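Local coordinates for protein oxidoreductase (Ralstonia eutropha, PDB 3HJ9) that binds flavin mononucleotide and is probably an FMN-dependent oxidoreductase of the nitroreductase family, at residues A[104-109]-A[113-118]; A[155-160]-A[188-193]. All blocks are in the same frame, centred on the assembly; numbering follows the deposited sequence.

Contact 1. Residues A[104-109]-A[113-118]; sequences LYRYDP and CLELKR
With Glu115 CG anti to its carbonyl carbon (chi1 -65°) and the Arg106 chain bent at chi3 (63°), the two side chains run side by side on one face of a beta hairpin, strands 103-108 and 113-116. Arg106 NH2 gives Glu115 OE2 a salt bridge of 3.2 Å, with the oxygen at the guanidinium edge and the two planes 40° apart. A water adds a second link, accepting from Arg106 NE and donating to the same OE2. On the other face the Tyr105 ring carries Leu116 CD1 over one side, a CH-pi contact 4.1 Å from the centroid, while Leu114 CB meets Tyr105 CD2 at 3.7 Å. Leu114 and Tyr107 continue this apolar layer onto helix 62-73, and Tyr105 OH bonds to Glu26 O. Paired bonds between Arg106 and Glu115 hold the antiparallel register, Arg106 N to Glu115 O being 2.8 Å. The register shifts by one residue between Leu104 and Tyr105, at a classic beta bulge where Lys117 and Arg118 both face Leu104. There Leu104 O accepts two backbone donors, Lys117 N at 2.8 Å and Arg118 N at 3.1 Å.

Contact 2. Residues A[155-160]-A[188-193]; sequences LRETFS and LNRRQL. With FMN (flavin mononucleotide), chain F.
The side chains of Glu157, on helix 156-177, and Arg190, on helix 190-196, approach from opposite directions and form a salt bridge, the one direct contact of the two segments. Arg190 NH1 donates to Glu157 OE1 at 2.9 Å, with a nearly straight N-H...O angle of 169°. The oxygen lies at the guanidinium edge, near its plane, and is met on its syn side, 30° out of the carboxylate plane. The carboxylate and guanidinium planes are 51° apart, and no second hydrogen bond forms: Arg190 NH2 stays 3.9 Å from Glu157 OE2. The bridge thus rests on one hydrogen bond. Two conformers of Glu157 are deposited, and this geometry belongs to one of them.

Reach comes from both sides. The arginine is extended from CG to NE, whereas the glutamate leaves its helix with CG anti to the backbone N and bends at chi2. Just before Arg190, Asn189 occupies the N-cap position of helix 190-196, its OD1 accepting from Gln192 N at 3.3 Å. Both bridge residues also touch Ile206 of strand 203-212, and Glu204 gives Arg190 NH1 a second acidic partner.

Farther out, the dimer interface comes in: Arg190 NH2 bonds to Thr158 OG1 of the second subunit. Two residues along from Glu157, Phe159 lines the flavin pocket, one ring face under FMN C6 and the other covered by Leu155 CB; its CD1 is 3.8 Å from the flavin methyl C7M. Trp187 of the second subunit meets the Phe159 ring. With two carboxylates near one guanidinium, the positive charge of Arg190 is probably well compensated, and its separate NH1 and NH2 bonds would fix the guanidinium's rotation between acidic groups and the partner subunit.

Contact 1 is partly buried and joins neighbouring strands of the antiparallel sheet, whereas contact 2 is a small surface contact between the first turns of two helices; they bury 667 and 70 Å² respectively. No helix or strand is common to both. The centres of contact 1 and contact 2 lie about 20 Å apart, and the nearest atoms of contacts 1 and 2 are about 7 Å apart, so they do not touch. Each includes an arginine-carboxylate bridge, but in 104-109/113-118 it supplements a backbone ladder and apolar packing, while in 155-160/188-193 it is the whole direct link. Place in the fold separates them further: the hairpin lies away from the annotated flavin sites and the second subunit, whereas contact 2 sits at the dimer interface beside the FMN pocket.

Contact 1. Residues A[104-109]-A[113-118]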
ATOM      1  N   LEU A 104     -16.818  -6.034  17.043  1.00 14.89           N
ATOM      2  CA  LEU A 104     -16.372  -5.444  15.781  1.00 13.48           C
ATOM      3  C   LEU A 104     -16.544  -3.936  15.947  1.00 12.98           C
ATOM      4  O   LEU A 104     -17.668  -3.468  16.218  1.00 12.98           O
ATOM      5  CB  LEU A 104     -17.188  -5.927  14.564  1.00 13.19           C
ATOM      6  CG  LEU A 104     -16.837  -5.250  13.206  1.00 13.54           C
ATOM      7  CD1 LEU A 104     -15.449  -5.665  12.690  1.00 11.95           C
ATOM      8  CD2 LEU A 104     -17.922  -5.507  12.179  1.00 14.01           C
ATOM      9  N   TYR A 105     -15.468  -3.185  15.722  1.00 13.84           N
ATOM     10  CA  TYR A 105     -15.465  -1.731  15.832  1.00 14.58           C
ATOM     11  C   TYR A 105     -15.050  -1.045  14.557  1.00 16.08           C
ATOM     12  O   TYR A 105     -14.317  -1.628  13.782  1.00 18.13           O
ATOM     13  CB  TYR A 105     -14.490  -1.289  16.941  1.00 14.84           C
ATOM     14  CG  TYR A 105     -14.968  -1.641  18.321  1.00 14.64           C
ATOM     15  CD1 TYR A 105     -14.805  -2.934  18.826  1.00 14.01           C
ATOM     16  CD2 TYR A 105     -15.619  -0.700  19.114  1.00 14.55           C
ATOM     17  CE1 TYR A 105     -15.289  -3.281  20.118  1.00 15.24           C
ATOM     18  CE2 TYR A 105     -16.090  -1.029  20.403  1.00 13.87           C
ATOM     19  CZ  TYR A 105     -15.925  -2.298  20.895  1.00 13.81           C
ATOM     20  OH  TYR A 105     -16.406  -2.584  22.143  1.00 12.40           O
ATOM     21  N   ARG A 106     -15.520   0.192  14.365  1.00 15.69           N
ATOM     22  CA  ARG A 106     -15.071   1.052  13.280  1.00 17.57           C
ATOM     23  C   ARG A 106     -14.164   2.115  13.923  1.00 17.00           C
ATOM     24  O   ARG A 106     -14.540   2.764  14.913  1.00 16.74           O
ATOM     25  CB  ARG A 106     -16.214   1.738  12.531  1.00 18.70           C
ATOM     26  CG  ARG A 106     -15.746   2.454  11.252  1.00 20.63           C
ATOM     27  CD  ARG A 106     -16.889   3.047  10.490  1.00 23.22           C
ATOM     28  NE  ARG A 106     -17.565   4.076  11.270  1.00 25.73           N
ATOM     29  CZ  ARG A 106     -18.767   4.604  10.993  1.00 28.54           C
ATOM     30  NH1 ARG A 106     -19.478   4.239   9.918  1.00 28.90           N
ATOM     31  NH2 ARG A 106     -19.267   5.537  11.809  1.00 29.63           N
ATOM     32  N   TYR A 107     -12.975   2.274  13.346  1.00 16.95           N
ATOM     33  CA  TYR A 107     -12.032   3.292  13.766  1.00 17.64           C
ATOM     34  C   TYR A 107     -12.453   4.636  13.179  1.00 17.26           C
ATOM     35  O   TYR A 107     -12.636   4.747  11.979  1.00 17.59           O
ATOM     36  CB  TYR A 107     -10.617   2.944  13.314  1.00 16.95           C
ATOM     37  CG  TYR A 107      -9.620   4.015  13.623  1.00 18.71           C
ATOM     38  CD1 TYR A 107      -9.301   4.335  14.942  1.00 19.21           C
ATOM     39  CD2 TYR A 107      -8.954   4.707  12.599  1.00 17.72           C
ATOM     40  CE1 TYR A 107      -8.350   5.349  15.238  1.00 19.09           C
ATOM     41  CE2 TYR A 107      -7.991   5.696  12.894  1.00 19.33           C
ATOM     42  CZ  TYR A 107      -7.706   6.016  14.212  1.00 18.79           C
ATOM     43  OH  TYR A 107      -6.787   6.991  14.499  1.00 18.40           O
ATOM     44  N   ASP A 108     -12.591   5.637  14.040  1.00 17.75           N
ATOM     45  CA  ASP A 108     -12.923   7.004  13.668  1.00 18.99           C
ATOM     46  C   ASP A 108     -11.593   7.784  13.770  1.00 18.39           C
ATOM     47  O   ASP A 108     -11.144   8.071  14.880  1.00 17.90           O
ATOM     48  CB  ASP A 108     -13.976   7.554  14.631  1.00 19.41           C
ATOM     49  CG  ASP A 108     -14.326   8.993  14.381  1.00 22.23           C
ATOM     50  OD1 ASP A 108     -13.789   9.668  13.482  1.00 24.28           O
ATOM     51  OD2 ASP A 108     -15.169   9.475  15.142  1.00 26.18           O
ATOM     52  N   PRO A 109     -10.986   8.157  12.624  1.00 18.15           N
ATOM     53  CA  PRO A 109      -9.702   8.903  12.686  1.00 17.87           C
ATOM     54  C   PRO A 109      -9.736  10.294  13.277  1.00 18.20           C
ATOM     55  O   PRO A 109      -8.813  10.643  13.989  1.00 17.96           O
ATOM     56  CB  PRO A 109      -9.297   8.997  11.226  1.00 17.98           C
ATOM     57  CG  PRO A 109      -9.952   7.844  10.587  1.00 17.34           C
ATOM     58  CD  PRO A 109     -11.289   7.792  11.228  1.00 17.60           C
ATOM     59  N   CYS A 113     -10.885   7.093  18.037  1.00 19.62           N
ATOM     60  CA  CYS A 113     -11.569   6.153  18.891  1.00 20.47           C
ATOM     61  C   CYS A 113     -12.223   5.073  18.043  1.00 19.14           C
ATOM     62  O   CYS A 113     -12.325   5.218  16.820  1.00 18.91           O
ATOM     63  CB  CYS A 113     -12.604   6.882  19.737  1.00 22.14           C
ATOM     64  SG  CYS A 113     -13.873   7.574  18.741  1.00 24.96           S
ATOM     65  N   LEU A 114     -12.693   4.043  18.738  1.00 18.69           N
ATOM     66  CA  LEU A 114     -13.396   2.883  18.170  1.00 18.53           C
ATOM     67  C   LEU A 114     -14.895   2.946  18.554  1.00 17.92           C
ATOM     68  O   LEU A 114     -15.226   3.146  19.700  1.00 17.59           O
ATOM     69  CB  LEU A 114     -12.754   1.599  18.703  1.00 17.89           C
ATOM     70  CG  LEU A 114     -11.302   1.268  18.292  1.00 18.24           C
ATOM     71  CD1 LEU A 114     -10.752   0.075  19.110  1.00 18.12           C
ATOM     72  CD2 LEU A 114     -11.291   1.000  16.832  1.00 18.15           C
ATOM     73  N   GLU A 115     -15.772   2.803  17.569  1.00 18.28           N
ATOM     74  CA  GLU A 115     -17.235   2.833  17.725  1.00 18.23           C
ATOM     75  C   GLU A 115     -17.744   1.431  17.407  1.00 15.63           C
ATOM     76  O   GLU A 115     -17.369   0.866  16.383  1.00 13.42           O
ATOM     77  CB  GLU A 115     -17.844   3.824  16.739  1.00 21.22           C
ATOM     78  CG  GLU A 115     -17.441   5.266  16.979  1.00 24.24           C
ATOM     79  CD  GLU A 115     -18.107   6.281  15.994  1.00 27.39           C
ATOM     80  OE1 GLU A 115     -18.720   7.257  16.498  1.00 29.73           O
ATOM     81  OE2 GLU A 115     -18.041   6.109  14.743  1.00 29.33           O
ATOM     82  N   LEU A 116     -18.549   0.864  18.304  1.00 14.29           N
ATOM     83  CA  LEU A 116     -19.096  -0.500  18.135  1.00 14.63           C
ATOM     84  C   LEU A 116     -20.010  -0.594  16.899  1.00 13.84           C
ATOM     85  O   LEU A 116     -20.890   0.242  16.714  1.00 15.42           O
ATOM     86  CB  LEU A 116     -19.819  -0.964  19.409  1.00 13.36           C
ATOM     87  CG  LEU A 116     -20.383  -2.395  19.466  1.00 13.49           C
ATOM     88  CD1 LEU A 116     -19.258  -3.418  19.375  1.00 11.32           C
ATOM     89  CD2 LEU A 116     -21.213  -2.549  20.756  1.00 13.18           C
ATOM     90  N   LYS A 117     -19.705  -1.552  16.038  1.00 14.59           N
ATOM     91  CA  LYS A 117     -20.463  -1.893  14.822  1.00 15.70           C
ATOM     92  C   LYS A 117     -21.268  -3.173  15.092  1.00 15.60           C
ATOM     93  O   LYS A 117     -22.425  -3.260  14.682  1.00 14.07           O
ATOM     94  CB  LYS A 117     -19.513  -2.120  13.640  1.00 17.68           C
ATOM     95  CG  LYS A 117     -20.175  -2.456  12.292  1.00 19.10           C
ATOM     96  CD  LYS A 117     -21.031  -1.281  11.735  1.00 20.92           C
ATOM     97  CE  LYS A 117     -21.912  -1.775  10.615  1.00 21.74           C
ATOM     98  NZ  LYS A 117     -22.925  -0.815  10.122  1.00 21.50           N
ATOM     99  N   ARG A 118     -20.638  -4.174  15.729  1.00 16.00           N
ATOM    100  CA  ARG A 118     -21.351  -5.403  16.149  1.00 14.97           C
ATOM    101  C   ARG A 118     -20.779  -6.087  17.412  1.00 13.48           C
ATOM    102  O   ARG A 118     -19.588  -6.391  17.487  1.00 14.14           O
ATOM    103  CB  ARG A 118     -21.407  -6.375  14.965  1.00 15.30           C
ATOM    104  CG  ARG A 118     -22.486  -7.398  15.166  1.00 15.55           C
ATOM    105  CD  ARG A 118     -22.623  -8.341  14.022  1.00 15.67           C
ATOM    106  NE  ARG A 118     -23.650  -9.303  14.390  1.00 16.57           N
ATOM    107  CZ  ARG A 118     -24.050 -10.336  13.659  1.00 17.46           C
ATOM    108  NH1 ARG A 118     -23.512 -10.612  12.472  1.00 17.59           N
ATOM    109  NH2 ARG A 118     -25.011 -11.106  14.133  1.00 15.01           N
TER
HETATM  110  O   HOH W   1     -16.066   5.135  13.389  1.00 28.83           O
HETATM  111  O   HOH W   2     -16.943   9.383  17.250  1.00 41.96           O
HETATM  112  O   HOH W   3     -17.545   8.610  13.070  1.00 42.94           O

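Contact 2. Residues A[155-160]-A[188-193]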
ATOM      1  N   LEU A 155     -12.018   2.386 -12.561  1.00 20.23           N
ATOM      2  CA  LEU A 155     -10.849   2.613 -11.689  1.00 19.59           C
ATOM      3  C   LEU A 155     -11.124   2.477 -10.208  1.00 19.79           C
ATOM      4  O   LEU A 155     -10.154   2.507  -9.448  1.00 20.99           O
ATOM      5  CB  LEU A 155     -10.227   3.994 -11.959  1.00 19.41           C
ATOM      6  CG  LEU A 155      -9.625   4.201 -13.337  1.00 19.04           C
ATOM      7  CD1 LEU A 155      -9.217   5.645 -13.520  1.00 19.17           C
ATOM      8  CD2 LEU A 155      -8.452   3.269 -13.513  1.00 18.74           C
ATOM      9  N   ARG A 156     -12.391   2.285  -9.796  1.00 18.90           N
ATOM     10  CA  ARG A 156     -12.747   2.216  -8.376  1.00 19.26           C
ATOM     11  C   ARG A 156     -12.105   1.054  -7.634  1.00 20.81           C
ATOM     12  O   ARG A 156     -11.646   1.249  -6.500  1.00 20.45           O
ATOM     13  CB  ARG A 156     -14.255   2.203  -8.136  1.00 18.10           C
ATOM     14  CG  ARG A 156     -14.923   3.476  -8.562  1.00 16.64           C
ATOM     15  CD  ARG A 156     -16.416   3.377  -8.442  1.00 15.34           C
ATOM     16  NE  ARG A 156     -17.013   4.467  -9.193  1.00 14.33           N
ATOM     17  CZ  ARG A 156     -18.253   4.524  -9.657  1.00 13.40           C
ATOM     18  NH1 ARG A 156     -19.138   3.526  -9.466  1.00 13.14           N
ATOM     19  NH2 ARG A 156     -18.609   5.606 -10.347  1.00 11.39           N
ATOM     20  N   GLU A 157     -12.071  -0.128  -8.259  1.00 20.98           N
ATOM     21  CA  GLU A 157     -11.443  -1.291  -7.588  0.50 21.17           C
ATOM     22  C   GLU A 157      -9.954  -1.035  -7.430  1.00 20.58           C
ATOM     23  O   GLU A 157      -9.422  -1.322  -6.363  1.00 18.82           O
ATOM     24  CB  GLU A 157     -11.689  -2.642  -8.275  0.50 21.92           C
ATOM     25  CG  GLU A 157     -11.039  -3.844  -7.517  0.50 22.54           C
ATOM     26  CD  GLU A 157     -11.492  -3.984  -6.059  0.50 22.95           C
ATOM     27  OE1 GLU A 157     -12.626  -4.437  -5.835  0.50 21.50           O
ATOM     28  OE2 GLU A 157     -10.692  -3.694  -5.125  0.50 24.98           O
ATOM     29  N   THR A 158      -9.294  -0.464  -8.452  1.00 20.36           N
ATOM     30  CA  THR A 158      -7.860  -0.126  -8.354  1.00 19.82           C
ATOM     31  C   THR A 158      -7.601   0.917  -7.236  1.00 20.01           C
ATOM     32  O   THR A 158      -6.687   0.764  -6.437  1.00 18.78           O
ATOM     33  CB  THR A 158      -7.304   0.432  -9.662  1.00 20.26           C
ATOM     34  OG1 THR A 158      -7.494  -0.528 -10.713  1.00 21.19           O
ATOM     35  CG2 THR A 158      -5.806   0.768  -9.538  1.00 19.56           C
ATOM     36  N   PHE A 159      -8.404   1.978  -7.210  1.00 20.02           N
ATOM     37  CA  PHE A 159      -8.246   3.050  -6.196  1.00 19.06           C
ATOM     38  C   PHE A 159      -8.506   2.550  -4.783  1.00 18.10           C
ATOM     39  O   PHE A 159      -7.725   2.846  -3.880  1.00 19.42           O
ATOM     40  CB  PHE A 159      -9.134   4.226  -6.541  1.00 18.32           C
ATOM     41  CG  PHE A 159      -8.675   5.050  -7.726  1.00 17.29           C
ATOM     42  CD1 PHE A 159      -7.607   4.681  -8.567  1.00 18.62           C
ATOM     43  CD2 PHE A 159      -9.411   6.150  -8.075  1.00 17.95           C
ATOM     44  CE1 PHE A 159      -7.247   5.431  -9.635  1.00 18.44           C
ATOM     45  CE2 PHE A 159      -9.060   6.917  -9.198  1.00 17.98           C
ATOM     46  CZ  PHE A 159      -7.967   6.570  -9.959  1.00 18.46           C
ATOM     47  N   SER A 160      -9.565   1.767  -4.599  1.00 18.05           N
ATOM     48  CA  SER A 160      -9.902   1.154  -3.297  0.50 17.60           C
ATOM     49  C   SER A 160      -8.808   0.226  -2.804  1.00 17.58           C
ATOM     50  O   SER A 160      -8.351   0.343  -1.667  1.00 16.58           O
ATOM     51  CB  SER A 160     -11.168   0.311  -3.394  0.50 17.34           C
ATOM     52  OG  SER A 160     -12.252   1.106  -3.755  0.50 15.98           O
ATOM     53  N   LEU A 188     -11.138 -12.890   0.374  1.00 18.25           N
ATOM     54  CA  LEU A 188     -12.330 -12.565   1.160  1.00 18.30           C
ATOM     55  C   LEU A 188     -13.587 -12.952   0.414  1.00 18.09           C
ATOM     56  O   LEU A 188     -13.687 -12.661  -0.766  1.00 18.94           O
ATOM     57  CB  LEU A 188     -12.405 -11.043   1.445  1.00 18.25           C
ATOM     58  CG  LEU A 188     -11.250 -10.342   2.177  1.00 18.87           C
ATOM     59  CD1 LEU A 188     -11.699  -8.871   2.502  1.00 17.62           C
ATOM     60  CD2 LEU A 188     -10.835 -11.081   3.448  1.00 18.40           C
ATOM     61  N   ASN A 189     -14.506 -13.658   1.086  1.00 16.97           N
ATOM     62  CA  ASN A 189     -15.866 -13.844   0.596  1.00 16.62           C
ATOM     63  C   ASN A 189     -16.512 -12.506   1.009  1.00 16.69           C
ATOM     64  O   ASN A 189     -17.029 -12.347   2.133  1.00 15.60           O
ATOM     65  CB  ASN A 189     -16.542 -15.077   1.225  1.00 17.67           C
ATOM     66  CG  ASN A 189     -17.925 -15.337   0.643  1.00 17.14           C
ATOM     67  OD1 ASN A 189     -18.617 -14.390   0.212  1.00 18.66           O
ATOM     68  ND2 ASN A 189     -18.315 -16.606   0.577  1.00 13.83           N
ATOM     69  N   ARG A 190     -16.446 -11.528   0.099  1.00 14.60           N
ATOM     70  CA  ARG A 190     -16.816 -10.152   0.448  1.00 15.63           C
ATOM     71  C   ARG A 190     -18.270 -10.000   0.890  1.00 14.75           C
ATOM     72  O   ARG A 190     -18.540  -9.356   1.900  1.00 14.91           O
ATOM     73  CB  ARG A 190     -16.495  -9.175  -0.700  1.00 15.67           C
ATOM     74  CG  ARG A 190     -15.059  -9.176  -1.093  1.00 16.35           C
ATOM     75  CD  ARG A 190     -14.838  -8.216  -2.198  1.00 16.83           C
ATOM     76  NE  ARG A 190     -13.436  -8.080  -2.522  1.00 18.94           N
ATOM     77  CZ  ARG A 190     -12.949  -7.237  -3.440  1.00 21.11           C
ATOM     78  NH1 ARG A 190     -13.760  -6.457  -4.146  1.00 21.27           N
ATOM     79  NH2 ARG A 190     -11.634  -7.171  -3.663  1.00 21.41           N
ATOM     80  N   ARG A 191     -19.185 -10.624   0.168  1.00 15.60           N
ATOM     81  CA  ARG A 191     -20.602 -10.552   0.530  1.00 17.94           C
ATOM     82  C   ARG A 191     -20.952 -11.225   1.866  1.00 17.20           C
ATOM     83  O   ARG A 191     -21.764 -10.685   2.650  1.00 16.01           O
ATOM     84  CB  ARG A 191     -21.480 -11.096  -0.593  1.00 20.32           C
ATOM     85  CG  ARG A 191     -21.442 -10.229  -1.853  1.00 22.80           C
ATOM     86  CD  ARG A 191     -22.297 -10.874  -2.900  1.00 25.04           C
ATOM     87  NE  ARG A 191     -23.697 -10.949  -2.464  1.00 26.75           N
ATOM     88  CZ  ARG A 191     -24.621 -11.794  -2.914  1.00 26.67           C
ATOM     89  NH1 ARG A 191     -24.354 -12.721  -3.849  1.00 27.52           N
ATOM     90  NH2 ARG A 191     -25.846 -11.715  -2.403  1.00 27.97           N
ATOM     91  N   GLN A 192     -20.354 -12.388   2.114  1.00 16.18           N
ATOM     92  CA  GLN A 192     -20.551 -13.103   3.370  1.00 17.24           C
ATOM     93  C   GLN A 192     -19.997 -12.281   4.552  1.00 16.30           C
ATOM     94  O   GLN A 192     -20.665 -12.131   5.570  1.00 17.29           O
ATOM     95  CB  GLN A 192     -19.871 -14.449   3.283  1.00 18.22           C
ATOM     96  CG  GLN A 192     -19.957 -15.325   4.485  1.00 20.87           C
ATOM     97  CD  GLN A 192     -19.346 -16.666   4.186  1.00 21.93           C
ATOM     98  OE1 GLN A 192     -20.005 -17.520   3.594  1.00 24.39           O
ATOM     99  NE2 GLN A 192     -18.086 -16.859   4.574  1.00 21.70           N
ATOM    100  N   LEU A 193     -18.783 -11.770   4.402  1.00 16.54           N
ATOM    101  CA  LEU A 193     -18.153 -10.961   5.429  1.00 17.47           C
ATOM    102  C   LEU A 193     -18.932  -9.648   5.642  1.00 17.26           C
ATOM    103  O   LEU A 193     -19.115  -9.252   6.779  1.00 17.63           O
ATOM    104  CB  LEU A 193     -16.673 -10.677   5.131  1.00 17.98           C
ATOM    105  CG  LEU A 193     -15.863  -9.942   6.227  1.00 18.47           C
ATOM    106  CD1 LEU A 193     -15.973 -10.706   7.568  1.00 19.70           C
ATOM    107  CD2 LEU A 193     -14.404  -9.781   5.802  1.00 18.57           C
TER
HETATM  108  N1  FMN F 300      -3.209  12.763  -7.047  1.00 24.18           N
HETATM  109  C2  FMN F 300      -3.131  13.354  -8.287  1.00 25.34           C
HETATM  110  O2  FMN F 300      -2.772  14.518  -8.394  1.00 26.70           O
HETATM  111  N3  FMN F 300      -3.435  12.619  -9.425  1.00 25.18           N
HETATM  112  C4  FMN F 300      -3.862  11.320  -9.342  1.00 24.97           C
HETATM  113  O4  FMN F 300      -4.100  10.704 -10.403  1.00 26.71           O
HETATM  114  C4A FMN F 300      -3.964  10.719  -8.094  1.00 24.65           C
HETATM  115  N5  FMN F 300      -4.348   9.389  -8.003  1.00 23.31           N
HETATM  116  C5A FMN F 300      -4.412   8.728  -6.796  1.00 24.13           C
HETATM  117  C6  FMN F 300      -4.817   7.377  -6.784  1.00 23.83           C
HETATM  118  C7  FMN F 300      -4.884   6.686  -5.565  1.00 22.59           C
HETATM  119  C7M FMN F 300      -5.298   5.248  -5.559  1.00 22.81           C
HETATM  120  C8  FMN F 300      -4.567   7.342  -4.379  1.00 22.62           C
HETATM  121  C8M FMN F 300      -4.633   6.644  -3.052  1.00 22.66           C
HETATM  122  C9  FMN F 300      -4.168   8.673  -4.392  1.00 22.91           C
HETATM  123  C9A FMN F 300      -4.081   9.417  -5.604  1.00 22.94           C
HETATM  124  N10 FMN F 300      -3.689  10.780  -5.689  1.00 22.98           N
HETATM  125  C10 FMN F 300      -3.627  11.434  -6.930  1.00 24.39           C
HETATM  126  C1' FMN F 300      -3.288  11.550  -4.473  1.00 23.75           C
HETATM  127  C2' FMN F 300      -4.445  11.995  -3.624  1.00 22.80           C
HETATM  128  O2' FMN F 300      -5.087  13.030  -4.319  1.00 23.67           O
HETATM  129  C3' FMN F 300      -3.966  12.445  -2.246  1.00 23.05           C
HETATM  130  O3' FMN F 300      -3.461  11.310  -1.611  1.00 22.70           O
HETATM  131  C4' FMN F 300      -5.072  13.160  -1.432  1.00 23.04           C
HETATM  132  O4' FMN F 300      -5.284  14.399  -2.031  1.00 25.00           O
HETATM  133  C5' FMN F 300      -4.758  13.475   0.019  1.00 24.48           C
HETATM  134  O5' FMN F 300      -3.513  14.145   0.094  1.00 23.09           O
HETATM  135  P   FMN F 300      -2.333  13.444   0.935  1.00 23.60           P
HETATM  136  O1P FMN F 300      -2.785  12.753   2.196  1.00 22.19           O
HETATM  137  O2P FMN F 300      -1.671  12.333   0.114  1.00 22.82           O
HETATM  138  O3P FMN F 300      -1.349  14.561   1.172  1.00 21.69           O